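Side-chain contacts in MIP07328p (Drosophila melanogaster, PDB 6FKK), which probably acts as a membrane-borne, chemorepellent axon guidance cue by binding semaphorin receptors through its extracellular sema domain: residues 246-251 / 345-350; 338-343 / 355-360. All coordinates share one frame; numbering follows the deposited sequence.

Contacts 1 and 2 lie next to each other in the sema domain, with centres about 7 Å apart. Their segments alternate along the chain: 246-251, 338-343, 345-350, 355-360. The last three belong to the long connection between strands 298-305 and 377-380. This insertion is consistent with the extrusion that sema domains add to a propeller blade. The first segment leads into strand 251-259. The contacts touch directly, since Ile-358 packs on Leu-251 and on the backbone at Thr-248 and Ser-249. A probable hydrogen bond joins Ser-246 OG to Lys-359 NZ. Contact 2 folds the insertion on itself, and contact 1 sets it against the loop that leads into strand 251-259.

Contact 1: 246-251 / 345-350; sequences SWTSFL and EDSRTL
Thr-248 meets Ser-347 and Leu-350 across this small buried contact. Its OG1 lies 3.3 Å from Ser-347 CB. This is packing, and no hydrogen bond joins the two segments directly. The two hydroxyls stand further apart, with Thr-248 OG1 and Ser-347 OG separated by 3.7 Å. On the Leu-350 side, one branch does the touching: CD1 approaches Thr-248 CB to 4.2 Å. Leu-350 reaches it with CG anti to its own carbonyl carbon (chi1 -67°) and an extended second torsion.

The hydroxyl of Ser-347 has its polar partners outside both segments. Its OG sits between the backbone N and the carbonyl carbon (chi1 57°). There it hydrogen-bonds with Gly-238 O, Arg-237 N and Asp-236 OD1. Asp-236 also serves the other segment. One carboxylate therefore bridges the two segments: OD1 holds the Ser-347 hydroxyl, and OD2 holds the Thr-248 backbone N and the Ser-249 hydroxyl.

Ser-347 opens a short 3-10 turn, residues 347-349. Leu-350 N bonds to Ser-347 O at 3.1 Å, and Thr-349 N bonds to Asp-346 O. Asp-346 OD1 accepts from Arg-348 N at 3.2 Å, which forms an Asx turn at the entrance. The donor comes from above the carboxylate plane. The guanidinium of Arg-348 folds back with one face over Asp-346 OD1. No guanidinium N-H points at Asp-346 OD2, so the salt bridge from NH1 to OD2 is one of charge alone.

Thr-248 and Leu-350 both also pack on Val-355 of helix 352-360. The arrangement is an Asx turn and 3-10 turn packed against the loop between propeller strands 225-233 and 251-259.

Contact 2: 338-343 / 355-360; sequences PRPGQC and VNFIKN
Pro-340 lays one side of its ring against Phe-357 and Ile-358, two successive residues of the helix. Its CG comes to 3.7 Å from Phe-357 CD2 and is almost as near to CE2. The proline meets the CD2-CE2 bond of the ring obliquely. Its CB instead meets the isoleucine, 3.9 Å from Ile-358 CD1 and 4.0 Å from Ile-358 CG1. The contact is apolar, with no hydrogen bond across it.

With CG anti to the backbone N (chi1 -180°), the Phe-357 ring is placed so that CD2 and CE2 lie beside Pro-340 CG. Ile-358 uses the same kind of first torsion, and its second torsion is also extended (chi2 178°). Its long branch thus stretches past Pro-340 CB and brings CD1 to 3.6 Å from Gly-341 N. The methyl rests against the peptide that follows the proline.

Pro-340 and Gly-341 occupy the two central positions of a type II beta turn from Arg-339 to Gln-342. Gln-342 N closes the turn on Arg-339 O at 3.2 Å. Gly-341 has a positive phi of 82°, where a side chain would press on the preceding carbonyl oxygen. The turn thus offers the proline ring and a bare backbone to the helix.

Further out, Phe-317 meets the Phe-357 ring edge-to-face. His-361 also meets this ring, and Pro-336 packs on the phenylalanine side chain. Just past the turn, Cys-343 forms a disulfide with Cys-233 at the end of strand 225-233. The side chain of Lys-359 reaches from the helix to a salt bridge with Glu-185. The turn packs on the last part of helix 352-360, and the disulfide ties its chain to the propeller sheet that holds strands 225-233 and 251-259.

Contact 1: 246-251 / 345-350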
loop_
_atom_site.group_PDB
_atom_site.type_symbol
_atom_site.label_atom_id
_atom_site.label_comp_id
_atom_site.label_asym_id
_atom_site.label_seq_id
_atom_site.Cartn_x
_atom_site.Cartn_y
_atom_site.Cartn_z
ATOM N N SER A 246 -1.362 16.033 22.028
ATOM C CA SER A 246 -0.575 15.982 20.808
ATOM C C SER A 246 0.524 14.935 20.935
ATOM O O SER A 246 0.962 14.603 22.040
ATOM C CB SER A 246 0.042 17.351 20.488
ATOM O OG SER A 246 0.706 17.892 21.617
ATOM N N TRP A 247 0.962 14.414 19.791
ATOM C CA TRP A 247 2.041 13.439 19.788
ATOM C C TRP A 247 3.337 14.073 20.275
ATOM O O TRP A 247 3.577 15.271 20.101
ATOM C CB TRP A 247 2.257 12.872 18.383
ATOM C CG TRP A 247 1.083 12.158 17.787
ATOM C CD1 TRP A 247 0.176 12.666 16.901
ATOM C CD2 TRP A 247 0.703 10.794 18.008
ATOM N NE1 TRP A 247 -0.748 11.706 16.564
ATOM C CE2 TRP A 247 -0.446 10.548 17.231
ATOM C CE3 TRP A 247 1.223 9.759 18.792
ATOM C CZ2 TRP A 247 -1.085 9.311 17.217
ATOM C CZ3 TRP A 247 0.586 8.532 18.775
ATOM C CH2 TRP A 247 -0.555 8.318 17.993
ATOM N N THR A 248 4.179 13.251 20.898
ATOM C CA THR A 248 5.547 13.626 21.228
ATOM C C THR A 248 6.557 12.782 20.468
ATOM O O THR A 248 7.756 12.849 20.756
ATOM C CB THR A 248 5.792 13.503 22.732
ATOM O OG1 THR A 248 5.583 12.146 23.141
ATOM C CG2 THR A 248 4.842 14.408 23.493
ATOM N N SER A 249 6.096 11.991 19.496
ATOM C CA SER A 249 6.971 11.079 18.772
ATOM C C SER A 249 6.709 11.098 17.271
ATOM O O SER A 249 7.073 10.141 16.579
ATOM C CB SER A 249 6.808 9.652 19.298
ATOM O OG SER A 249 5.489 9.186 19.078
ATOM N N PHE A 250 6.084 12.150 16.748
ATOM C CA PHE A 250 5.774 12.211 15.325
ATOM C C PHE A 250 6.999 12.672 14.547
ATOM O O PHE A 250 7.471 13.801 14.728
ATOM C CB PHE A 250 4.592 13.143 15.064
ATOM C CG PHE A 250 4.202 13.231 13.612
ATOM C CD1 PHE A 250 3.361 12.284 13.049
ATOM C CD2 PHE A 250 4.674 14.257 12.812
ATOM C CE1 PHE A 250 2.998 12.361 11.715
ATOM C CE2 PHE A 250 4.316 14.340 11.477
ATOM C CZ PHE A 250 3.475 13.389 10.930
ATOM N N LEU A 251 7.508 11.798 13.682
ATOM C CA LEU A 251 8.596 12.116 12.772
ATOM C C LEU A 251 8.236 11.605 11.386
ATOM O O LEU A 251 7.440 10.674 11.238
ATOM C CB LEU A 251 9.922 11.495 13.229
ATOM C CG LEU A 251 10.477 11.956 14.576
ATOM C CD1 LEU A 251 11.705 11.144 14.946
ATOM C CD2 LEU A 251 10.810 13.434 14.522
ATOM N N GLU A 345 9.101 5.627 28.150
ATOM C CA GLU A 345 8.041 4.935 28.879
ATOM C C GLU A 345 6.858 5.860 29.147
ATOM O O GLU A 345 5.720 5.563 28.767
ATOM C CB GLU A 345 8.590 4.363 30.187
ATOM C CG GLU A 345 7.549 3.627 31.018
ATOM C CD GLU A 345 8.111 3.087 32.322
ATOM O OE1 GLU A 345 9.351 3.032 32.459
ATOM O OE2 GLU A 345 7.312 2.720 33.210
ATOM N N ASP A 346 7.106 6.991 29.802
ATOM C CA ASP A 346 6.066 7.977 30.095
ATOM C C ASP A 346 6.465 9.294 29.436
ATOM O O ASP A 346 7.286 10.044 29.976
ATOM C CB ASP A 346 5.864 8.142 31.600
ATOM C CG ASP A 346 4.637 8.973 31.940
ATOM O OD1 ASP A 346 3.926 9.402 31.005
ATOM O OD2 ASP A 346 4.379 9.194 33.144
ATOM N N SER A 347 5.877 9.574 28.271
ATOM C CA SER A 347 6.197 10.787 27.527
ATOM C C SER A 347 5.692 12.052 28.210
ATOM O O SER A 347 6.125 13.146 27.835
ATOM C CB SER A 347 5.624 10.701 26.113
ATOM O OG SER A 347 4.225 10.483 26.142
ATOM N N ARG A 348 4.793 11.931 29.190
ATOM C CA ARG A 348 4.339 13.103 29.930
ATOM C C ARG A 348 5.452 13.721 30.766
ATOM O O ARG A 348 5.343 14.886 31.158
ATOM C CB ARG A 348 3.155 12.737 30.829
ATOM C CG ARG A 348 1.977 12.125 30.089
ATOM C CD ARG A 348 0.762 11.976 30.995
ATOM N NE ARG A 348 0.362 10.581 31.155
ATOM C CZ ARG A 348 0.626 9.846 32.230
ATOM N NH1 ARG A 348 1.289 10.377 33.249
ATOM N NH2 ARG A 348 0.224 8.584 32.289
ATOM N N THR A 349 6.515 12.965 31.046
ATOM C CA THR A 349 7.663 13.483 31.776
ATOM C C THR A 349 8.606 14.296 30.899
ATOM O O THR A 349 9.506 14.953 31.434
ATOM C CB THR A 349 8.441 12.335 32.425
ATOM O OG1 THR A 349 8.831 11.392 31.418
ATOM C CG2 THR A 349 7.587 11.634 33.469
ATOM N N LEU A 350 8.432 14.264 29.580
ATOM C CA LEU A 350 9.266 15.070 28.700
ATOM C C LEU A 350 9.027 16.552 28.955
ATOM O O LEU A 350 7.952 16.965 29.395
ATOM C CB LEU A 350 8.981 14.733 27.236
ATOM C CG LEU A 350 9.398 13.335 26.780
ATOM C CD1 LEU A 350 9.018 13.099 25.327
ATOM C CD2 LEU A 350 10.891 13.148 26.981
#

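Contact 2: 338-343 / 355-360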
loop_
_atom_site.group_PDB
_atom_site.type_symbol
_atom_site.label_atom_id
_atom_site.label_comp_id
_atom_site.label_asym_id
_atom_site.label_seq_id
_atom_site.Cartn_x
_atom_site.Cartn_y
_atom_site.Cartn_z
ATOM N N PRO A 338 16.992 13.403 25.834
ATOM C CA PRO A 338 16.675 12.168 25.116
ATOM C C PRO A 338 16.385 12.496 23.662
ATOM O O PRO A 338 15.922 13.589 23.330
ATOM C CB PRO A 338 15.423 11.644 25.839
ATOM C CG PRO A 338 14.730 12.881 26.254
ATOM C CD PRO A 338 15.815 13.896 26.581
ATOM N N ARG A 339 16.700 11.555 22.791
ATOM C CA ARG A 339 16.527 11.807 21.367
ATOM C C ARG A 339 15.044 11.857 21.021
ATOM O O ARG A 339 14.280 10.994 21.468
ATOM C CB ARG A 339 17.227 10.733 20.541
ATOM C CG ARG A 339 17.036 10.933 19.057
ATOM C CD ARG A 339 18.004 10.114 18.242
ATOM N NE ARG A 339 17.841 10.413 16.826
ATOM C CZ ARG A 339 18.389 11.460 16.220
ATOM N NH1 ARG A 339 18.179 11.655 14.927
ATOM N NH2 ARG A 339 19.145 12.310 16.904
ATOM N N PRO A 340 14.597 12.847 20.249
ATOM C CA PRO A 340 13.193 12.868 19.827
ATOM C C PRO A 340 12.863 11.657 18.970
ATOM O O PRO A 340 13.704 11.146 18.227
ATOM C CB PRO A 340 13.076 14.169 19.022
ATOM C CG PRO A 340 14.208 15.007 19.483
ATOM C CD PRO A 340 15.319 14.056 19.816
ATOM N N GLY A 341 11.618 11.200 19.081
ATOM C CA GLY A 341 11.182 10.003 18.397
ATOM C C GLY A 341 11.527 8.709 19.097
ATOM O O GLY A 341 11.032 7.652 18.685
ATOM N N GLN A 342 12.363 8.751 20.130
ATOM C CA GLN A 342 12.674 7.570 20.924
ATOM C C GLN A 342 11.548 7.316 21.919
ATOM O O GLN A 342 11.193 8.200 22.706
ATOM C CB GLN A 342 14.007 7.763 21.647
ATOM C CG GLN A 342 14.190 6.918 22.891
ATOM C CD GLN A 342 15.501 7.215 23.596
ATOM O OE1 GLN A 342 16.478 7.622 22.967
ATOM N NE2 GLN A 342 15.525 7.022 24.911
ATOM N N CYS A 343 10.986 6.111 21.882
ATOM C CA CYS A 343 9.777 5.804 22.645
ATOM C C CYS A 343 10.110 5.724 24.129
ATOM O O CYS A 343 10.562 4.690 24.626
ATOM C CB CYS A 343 9.146 4.507 22.152
ATOM S SG CYS A 343 8.789 4.468 20.377
ATOM N N VAL A 355 9.364 18.681 23.693
ATOM C CA VAL A 355 8.166 18.442 22.894
ATOM C C VAL A 355 8.041 19.490 21.796
ATOM O O VAL A 355 7.709 19.169 20.647
ATOM C CB VAL A 355 6.918 18.410 23.793
ATOM C CG1 VAL A 355 5.667 18.186 22.958
ATOM C CG2 VAL A 355 7.054 17.326 24.855
ATOM N N ASN A 356 8.307 20.760 22.123
ATOM C CA ASN A 356 8.259 21.805 21.107
ATOM C C ASN A 356 9.295 21.574 20.016
ATOM O O ASN A 356 9.065 21.939 18.857
ATOM C CB ASN A 356 8.463 23.181 21.742
ATOM C CG ASN A 356 7.195 23.729 22.370
ATOM O OD1 ASN A 356 6.303 24.215 21.673
ATOM N ND2 ASN A 356 7.113 23.665 23.695
ATOM N N PHE A 357 10.433 20.966 20.358
ATOM C CA PHE A 357 11.461 20.706 19.356
ATOM C C PHE A 357 10.958 19.737 18.294
ATOM O O PHE A 357 11.059 20.009 17.091
ATOM C CB PHE A 357 12.724 20.163 20.025
ATOM C CG PHE A 357 13.839 19.869 19.064
ATOM C CD1 PHE A 357 14.760 20.848 18.732
ATOM C CD2 PHE A 357 13.968 18.614 18.491
ATOM C CE1 PHE A 357 15.787 20.581 17.848
ATOM C CE2 PHE A 357 14.991 18.342 17.607
ATOM C CZ PHE A 357 15.904 19.327 17.285
ATOM N N ILE A 358 10.416 18.593 18.719
ATOM C CA ILE A 358 9.938 17.609 17.757
ATOM C C ILE A 358 8.713 18.114 17.007
ATOM O O ILE A 358 8.427 17.642 15.900
ATOM C CB ILE A 358 9.654 16.265 18.456
ATOM C CG1 ILE A 358 9.550 15.140 17.424
ATOM C CG2 ILE A 358 8.388 16.343 19.291
ATOM C CD1 ILE A 358 9.318 13.780 18.027
ATOM N N LYS A 359 7.982 19.075 17.575
ATOM C CA LYS A 359 6.923 19.736 16.822
ATOM C C LYS A 359 7.488 20.725 15.815
ATOM O O LYS A 359 6.873 20.960 14.768
ATOM C CB LYS A 359 5.958 20.448 17.770
ATOM C CG LYS A 359 5.166 19.518 18.673
ATOM C CD LYS A 359 4.175 20.297 19.522
ATOM C CE LYS A 359 3.301 19.366 20.346
ATOM N NZ LYS A 359 2.226 20.102 21.070
ATOM N N ASN A 360 8.654 21.308 16.107
ATOM C CA ASN A 360 9.269 22.259 15.189
ATOM C C ASN A 360 10.077 21.568 14.099
ATOM O O ASN A 360 10.213 22.115 12.999
ATOM C CB ASN A 360 10.165 23.232 15.955
ATOM C CG ASN A 360 9.381 24.166 16.855
ATOM O OD1 ASN A 360 8.231 24.503 16.570
ATOM N ND2 ASN A 360 10.001 24.592 17.950
#